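Local coordinates for methylmalonyl-CoA carboxyltransferase 12S subunit (Propionibacterium freudenreichii, PDB 1ON3), which transfers the carboxyl group of methylmalonyl-CoA to the biotin of the 1.3S subunit, leaving propanoyl-CoA, as the hexameric core of transcarboxylase, at residues R33-Q38 with K43-E48; A78-D83 with T105-S110. All coordinates share one frame; numbering follows the deposited sequence.

Contact 1: residues R33-Q38 with K43-E48; sequences RRVEKQ and KQTARE. With MCA (methylmalonyl-coenzyme A), chain T.
Beside the methylmalonyl-CoA pocket of a crotonase-like carboxyltransferase domain, Q38 near the end of helix 32-40 reaches across to K43 and Q44, the lead-in to helix 46-53, joining two consecutive helices through a short connection. The Q38 side chain leaves with CG anti to the backbone N (chi1 177°) and bends at chi2, which brings the amide alongside Q44, with NE2 toward its carbonyl. NE2 donates to Q44 O at 3.0 Å, a nearly straight bond (167°) that leaves in the plane of the Q38 amide, and the same nitrogen also donates to D138. A water that accepts from K43 NZ (2.7 Å from its oxygen to NZ) probably donates to Q38 OE1, though other acceptors compete for its protons; the lysine, whose ammonium is also bonded to Q41, runs extended and crosses Q38 at about a right angle. Glutamine suits this place because one group can both donate and accept. With an alanine here, Q44 O and D138 would probably lose this donor, and K43 its water-borne link to the helix. The main chain closes the connection as K43 N donates to Q38 O at 3.3 Å. Beyond it, V35 CG1 rests on T45 CG2 at 4.0 Å, a small methyl contact. In the conformer given, R34 extends toward the ligand phosphate; its weak, very short NH2 to O33 bond is doubtful. T45 and E48 form a capping box: T45 N donates to E48 OE2, which is also bonded to H39, from above the carboxylate plane, and E48 N donates back to T45 OG1 at 3.1 Å.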
# COMPACT_ATOMS: atom_id res chain seq x y z
N ARG E 33 55.85 8.79 -12.88
CA ARG E 33 55.94 9.07 -14.31
C ARG E 33 54.60 9.18 -15.03
O ARG E 33 54.37 10.12 -15.79
CB ARG E 33 56.81 8.01 -15.00
CG ARG E 33 56.98 8.24 -16.50
CD ARG E 33 57.74 9.54 -16.81
NE ARG E 33 59.15 9.48 -16.45
CZ ARG E 33 59.65 9.70 -15.23
NH1 ARG E 33 58.85 10.01 -14.22
NH2 ARG E 33 60.95 9.60 -15.02
N ARG E 34 53.72 8.20 -14.82
CA ARG E 34 52.43 8.24 -15.49
C ARG E 34 51.58 9.37 -14.95
O ARG E 34 50.71 9.90 -15.66
CB ARG E 34 51.71 6.90 -15.33
CG ARG E 34 52.34 5.78 -16.12
CD ARG E 34 51.61 4.47 -15.92
NE ARG E 34 52.23 3.39 -16.68
CZ ARG E 34 52.19 3.28 -18.01
NH1 ARG E 34 51.54 4.19 -18.73
NH2 ARG E 34 52.81 2.28 -18.61
N VAL E 35 51.83 9.75 -13.70
CA VAL E 35 51.14 10.87 -13.08
C VAL E 35 51.62 12.15 -13.76
O VAL E 35 50.83 13.03 -14.07
CB VAL E 35 51.46 10.95 -11.57
CG1 VAL E 35 51.07 12.31 -11.01
CG2 VAL E 35 50.70 9.85 -10.83
N GLU E 36 52.93 12.25 -14.01
CA GLU E 36 53.45 13.43 -14.68
C GLU E 36 52.88 13.54 -16.08
O GLU E 36 52.57 14.63 -16.55
CB GLU E 36 54.98 13.40 -14.76
CG GLU E 36 55.65 13.62 -13.43
CD GLU E 36 57.16 13.52 -13.50
OE1 GLU E 36 57.80 13.62 -12.44
OE2 GLU E 36 57.70 13.34 -14.62
N LYS E 37 52.74 12.41 -16.76
CA LYS E 37 52.19 12.46 -18.11
C LYS E 37 50.74 12.96 -18.06
O LYS E 37 50.32 13.77 -18.90
CB LYS E 37 52.24 11.09 -18.79
CG LYS E 37 51.66 11.09 -20.19
CD LYS E 37 51.91 9.76 -20.90
CE LYS E 37 51.49 9.82 -22.36
NZ LYS E 37 51.83 8.56 -23.09
N GLN E 38 49.98 12.46 -17.09
CA GLN E 38 48.59 12.87 -16.93
C GLN E 38 48.58 14.39 -16.77
O GLN E 38 47.88 15.11 -17.48
CB GLN E 38 47.96 12.18 -15.71
CG GLN E 38 46.50 12.60 -15.42
CD GLN E 38 45.46 11.77 -16.17
OE1 GLN E 38 45.75 11.10 -17.17
NE2 GLN E 38 44.22 11.82 -15.68
N LYS E 43 45.45 17.30 -17.30
CA LYS E 43 44.43 16.57 -16.54
C LYS E 43 44.88 16.31 -15.11
O LYS E 43 46.07 16.10 -14.86
CB LYS E 43 44.16 15.20 -17.17
CG LYS E 43 43.89 15.19 -18.65
CD LYS E 43 43.98 13.77 -19.18
CE LYS E 43 44.03 13.76 -20.70
NZ LYS E 43 44.36 12.41 -21.22
N GLN E 44 43.93 16.32 -14.18
CA GLN E 44 44.23 16.03 -12.79
C GLN E 44 44.20 14.50 -12.65
O GLN E 44 43.71 13.81 -13.54
CB GLN E 44 43.16 16.65 -11.88
CG GLN E 44 43.11 18.18 -11.92
CD GLN E 44 41.95 18.76 -11.14
OE1 GLN E 44 41.75 19.97 -11.12
NE2 GLN E 44 41.17 17.90 -10.48
N THR E 45 44.71 13.96 -11.55
CA THR E 45 44.68 12.51 -11.33
C THR E 45 43.32 12.16 -10.74
O THR E 45 42.57 13.04 -10.35
CB THR E 45 45.72 12.07 -10.30
OG1 THR E 45 45.40 12.67 -9.04
CG2 THR E 45 47.11 12.50 -10.72
N ALA E 46 43.03 10.87 -10.65
CA ALA E 46 41.77 10.42 -10.06
C ALA E 46 41.58 10.93 -8.64
O ALA E 46 40.48 11.35 -8.27
CB ALA E 46 41.74 8.91 -10.06
N ARG E 47 42.64 10.92 -7.83
CA ARG E 47 42.50 11.36 -6.45
C ARG E 47 42.43 12.87 -6.29
O ARG E 47 41.77 13.36 -5.39
CB ARG E 47 43.60 10.74 -5.59
CG ARG E 47 43.39 9.23 -5.45
CD ARG E 47 44.54 8.47 -4.81
NE ARG E 47 44.24 7.04 -4.80
CZ ARG E 47 43.46 6.44 -3.90
NH1 ARG E 47 42.91 7.14 -2.91
NH2 ARG E 47 43.23 5.15 -4.00
N GLU E 48 43.11 13.61 -7.17
CA GLU E 48 43.05 15.07 -7.10
C GLU E 48 41.62 15.50 -7.43
O GLU E 48 41.09 16.43 -6.83
CB GLU E 48 44.03 15.69 -8.11
CG GLU E 48 45.48 15.58 -7.67
CD GLU E 48 46.46 15.83 -8.81
OE1 GLU E 48 47.67 15.90 -8.52
OE2 GLU E 48 46.04 15.94 -9.98
C8 MCA T . 44.08 1.18 -22.89
N9 MCA T . 44.96 0.27 -22.29
C4 MCA T . 44.21 -0.89 -22.15
C5 MCA T . 42.93 -0.58 -22.68
N7 MCA T . 42.88 0.73 -23.14
N3 MCA T . 44.60 -2.11 -21.61
C2 MCA T . 43.59 -3.04 -21.63
N1 MCA T . 42.31 -2.86 -22.11
C6 MCA T . 41.94 -1.62 -22.65
N6 MCA T . 40.69 -1.48 -23.10
C1' MCA T . 46.26 0.38 -21.90
C2' MCA T . 47.15 0.50 -23.13
O2' MCA T . 47.49 -0.76 -23.64
C3' MCA T . 48.29 1.33 -22.59
O3' MCA T . 49.27 0.48 -22.02
C4' MCA T . 47.67 2.28 -21.55
O4' MCA T . 46.42 1.59 -21.15
C5' MCA T . 47.21 3.71 -22.03
O5' MCA T . 47.43 3.79 -23.21
P1 MCA T . 47.97 4.42 -24.33
O11 MCA T . 47.81 3.73 -25.50
O12 MCA T . 49.19 4.49 -23.79
O6 MCA T . 47.27 5.85 -24.70
P2 MCA T . 46.66 6.95 -25.15
O21 MCA T . 47.61 6.93 -26.17
O22 MCA T . 46.35 8.01 -24.28
O7 MCA T . 45.32 6.38 -25.81
CPB MCA T . 44.47 5.77 -25.21
CPA MCA T . 43.20 5.15 -25.77
CP7 MCA T . 43.89 3.87 -26.29
CP9 MCA T . 42.46 6.09 -26.76
CP8 MCA T . 42.26 4.87 -24.58
OP3 MCA T . 44.45 3.20 -25.41
CP6 MCA T . 43.15 2.85 -26.95
OP2 MCA T . 42.45 3.18 -27.97
NP2 MCA T . 43.18 1.46 -26.43
CP5 MCA T . 41.98 0.73 -26.66
CP4 MCA T . 40.56 0.85 -26.83
CP3 MCA T . 39.61 -0.25 -26.89
OP1 MCA T . 40.07 -1.08 -27.86
NP1 MCA T . 38.37 -0.63 -26.22
CP2 MCA T . 37.86 -1.89 -26.71
CP1 MCA T . 36.73 -2.25 -25.85
P3 MCA T . 50.79 0.52 -21.39
O31 MCA T . 51.30 0.84 -22.77
O32 MCA T . 51.14 -0.88 -20.96
O33 MCA T . 51.17 1.60 -20.42
S MCA T . 36.00 -3.56 -26.18
CS1 MCA T . 35.11 -3.05 -24.91
OS1 MCA T . 35.14 -2.05 -24.14
CS2 MCA T . 33.75 -3.08 -25.27
CS3 MCA T . 32.95 -3.85 -24.54
CS4 MCA T . 32.83 -2.36 -26.30
OS4 MCA T . 31.79 -2.88 -26.71
OS5 MCA T . 33.22 -1.26 -26.66
O HOH W 1 43.80 10.61 -19.28

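Contact 2: residues A78-D83 with T105-S110. With MCA (methylmalonyl-coenzyme A), chain T.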
# COMPACT_ATOMS: atom_id res chain seq x y z
N ALA E 78 50.19 -8.92 -12.64
CA ALA E 78 49.95 -7.49 -12.64
C ALA E 78 49.58 -6.89 -11.29
O ALA E 78 48.82 -7.48 -10.51
CB ALA E 78 48.88 -7.14 -13.67
N VAL E 79 50.16 -5.72 -11.01
CA VAL E 79 49.90 -4.96 -9.79
C VAL E 79 49.03 -3.82 -10.31
O VAL E 79 49.49 -2.97 -11.08
CB VAL E 79 51.19 -4.38 -9.19
CG1 VAL E 79 50.85 -3.41 -8.06
CG2 VAL E 79 52.08 -5.51 -8.65
N VAL E 80 47.77 -3.79 -9.89
CA VAL E 80 46.81 -2.79 -10.35
C VAL E 80 46.14 -2.12 -9.16
O VAL E 80 45.03 -2.50 -8.77
CB VAL E 80 45.74 -3.48 -11.24
CG1 VAL E 80 44.94 -2.46 -12.02
CG2 VAL E 80 46.41 -4.47 -12.18
N PRO E 81 46.78 -1.09 -8.57
CA PRO E 81 46.26 -0.36 -7.41
C PRO E 81 44.77 0.02 -7.50
O PRO E 81 44.35 0.69 -8.45
CB PRO E 81 47.16 0.87 -7.34
CG PRO E 81 48.47 0.36 -7.89
CD PRO E 81 48.03 -0.48 -9.07
N ALA E 82 43.98 -0.41 -6.51
CA ALA E 82 42.55 -0.13 -6.43
C ALA E 82 41.78 -0.61 -7.65
O ALA E 82 40.59 -0.28 -7.84
CB ALA E 82 42.33 1.38 -6.24
N ASP E 83 42.44 -1.45 -8.44
CA ASP E 83 41.95 -1.96 -9.71
C ASP E 83 41.59 -0.81 -10.66
O ASP E 83 40.73 -0.95 -11.55
CB ASP E 83 40.75 -2.91 -9.60
CG ASP E 83 40.72 -3.88 -10.77
OD1 ASP E 83 39.66 -4.35 -11.22
OD2 ASP E 83 41.83 -4.16 -11.26
N THR E 105 46.18 6.26 -14.96
CA THR E 105 47.59 5.86 -14.80
C THR E 105 47.74 4.37 -14.51
O THR E 105 48.85 3.83 -14.51
CB THR E 105 48.30 6.63 -13.65
OG1 THR E 105 47.83 6.15 -12.38
CG2 THR E 105 48.05 8.12 -13.76
N VAL E 106 46.62 3.70 -14.27
CA VAL E 106 46.63 2.27 -13.99
C VAL E 106 46.00 1.50 -15.15
O VAL E 106 44.78 1.47 -15.31
CB VAL E 106 45.89 1.99 -12.66
CG1 VAL E 106 45.72 0.51 -12.46
CG2 VAL E 106 46.68 2.61 -11.50
N MET E 107 46.86 0.90 -15.98
CA MET E 107 46.39 0.14 -17.14
C MET E 107 45.39 0.95 -17.98
O MET E 107 44.35 0.44 -18.41
CB MET E 107 45.77 -1.18 -16.68
CG MET E 107 46.78 -2.23 -16.18
SD MET E 107 46.06 -3.90 -15.94
CE MET E 107 45.91 -4.52 -17.63
N GLY E 108 45.73 2.21 -18.24
CA GLY E 108 44.86 3.06 -19.03
C GLY E 108 43.45 3.21 -18.49
O GLY E 108 42.51 3.47 -19.24
N GLY E 109 43.30 3.06 -17.18
CA GLY E 109 41.99 3.17 -16.58
C GLY E 109 41.01 2.12 -17.10
O GLY E 109 39.81 2.21 -16.83
N SER E 110 41.52 1.14 -17.84
CA SER E 110 40.69 0.07 -18.39
C SER E 110 39.85 -0.53 -17.28
O SER E 110 40.33 -0.75 -16.17
CB SER E 110 41.55 -1.02 -19.03
OG SER E 110 42.45 -1.58 -18.09
C8 MCA T . 44.08 1.18 -22.89
N9 MCA T . 44.96 0.27 -22.29
C4 MCA T . 44.21 -0.89 -22.15
C5 MCA T . 42.93 -0.58 -22.68
N7 MCA T . 42.88 0.73 -23.14
N3 MCA T . 44.60 -2.11 -21.61
C2 MCA T . 43.59 -3.04 -21.63
N1 MCA T . 42.31 -2.86 -22.11
C6 MCA T . 41.94 -1.62 -22.65
N6 MCA T . 40.69 -1.48 -23.10
C1' MCA T . 46.26 0.38 -21.90
C2' MCA T . 47.15 0.50 -23.13
O2' MCA T . 47.49 -0.76 -23.64
C3' MCA T . 48.29 1.33 -22.59
O3' MCA T . 49.27 0.48 -22.02
C4' MCA T . 47.67 2.28 -21.55
O4' MCA T . 46.42 1.59 -21.15
C5' MCA T . 47.21 3.71 -22.03
O5' MCA T . 47.43 3.79 -23.21
P1 MCA T . 47.97 4.42 -24.33
O11 MCA T . 47.81 3.73 -25.50
O12 MCA T . 49.19 4.49 -23.79
O6 MCA T . 47.27 5.85 -24.70
P2 MCA T . 46.66 6.95 -25.15
O21 MCA T . 47.61 6.93 -26.17
O22 MCA T . 46.35 8.01 -24.28
O7 MCA T . 45.32 6.38 -25.81
CPB MCA T . 44.47 5.77 -25.21
CPA MCA T . 43.20 5.15 -25.77
CP7 MCA T . 43.89 3.87 -26.29
CP9 MCA T . 42.46 6.09 -26.76
CP8 MCA T . 42.26 4.87 -24.58
OP3 MCA T . 44.45 3.20 -25.41
CP6 MCA T . 43.15 2.85 -26.95
OP2 MCA T . 42.45 3.18 -27.97
NP2 MCA T . 43.18 1.46 -26.43
CP5 MCA T . 41.98 0.73 -26.66
CP4 MCA T . 40.56 0.85 -26.83
CP3 MCA T . 39.61 -0.25 -26.89
OP1 MCA T . 40.07 -1.08 -27.86
NP1 MCA T . 38.37 -0.63 -26.22
CP2 MCA T . 37.86 -1.89 -26.71
CP1 MCA T . 36.73 -2.25 -25.85
P3 MCA T . 50.79 0.52 -21.39
O31 MCA T . 51.30 0.84 -22.77
O32 MCA T . 51.14 -0.88 -20.96
O33 MCA T . 51.17 1.60 -20.42
S MCA T . 36.00 -3.56 -26.18
CS1 MCA T . 35.11 -3.05 -24.91
OS1 MCA T . 35.14 -2.05 -24.14
CS2 MCA T . 33.75 -3.08 -25.27
CS3 MCA T . 32.95 -3.85 -24.54
CS4 MCA T . 32.83 -2.36 -26.30
OS4 MCA T . 31.79 -2.88 -26.71
OS5 MCA T . 33.22 -1.26 -26.66
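Two loops of the crotonase-like N-terminal half meet beside the adenine end of the methylmalonyl-CoA pocket: residues 78-83, which lead into strand 85-92, and residues 105-110, between strand 95-102 and helix 113-129. The contact is wholly apolar, with V80 as the main bump on one side. Its two methyls are split between two neighbours: CG1, anti to the backbone N (chi1 -166°), is directed at V106, though the exact approach is doubtful, while CG2 meets M107 SD at 3.8 Å. The forked shape of valine thus lets V80 turn one branch to each of the two. V106 is forked in the same way, and its methyl CG2 comes up to CD of P81, 4.2 Å away. The methionine crosses V80 at about a right angle and bends at chi3, a flexible thioether that can follow the rounded surface of a valine; its side chain also touches Q145.

The second loop then turns its backbone to the substrate. At G108 the absence of a side chain matters, since a beta carbon there would run into the ribose oxygen O4', which lies 3.0 Å from G108 CA. G109 also has positive phi, a conformation that glycine adopts easily. S110 lays CB beside the adenine, 3.7 Å from N1, and its hydroxyl, also bonded to R143, turns back into the loop. M107 O is gripped twice, by S110 N at 3.0 Å and by S110 OG, which donates in the carbonyl plane at 2.8 Å.

Contacts 1 and 2 follow one another along the chain, with centres about 13 Å apart, and they meet where, in the conformer given, R34 CD packs against T105 O at 3.2 Å and where V35 N lies 4.1 Å from T105 CG2. Both reach the same methylmalonyl-CoA at different parts of its nucleotide: helix 32-40 directs R34 toward the phosphate on the ribose, whereas loop 105-110 lies along ribose and adenine. In that conformer the arginine of contact 1 lies against the loop of contact 2. Bonds from G140, A142, I144 and G181, and from G413 of a second subunit, add to the hold on the ligand.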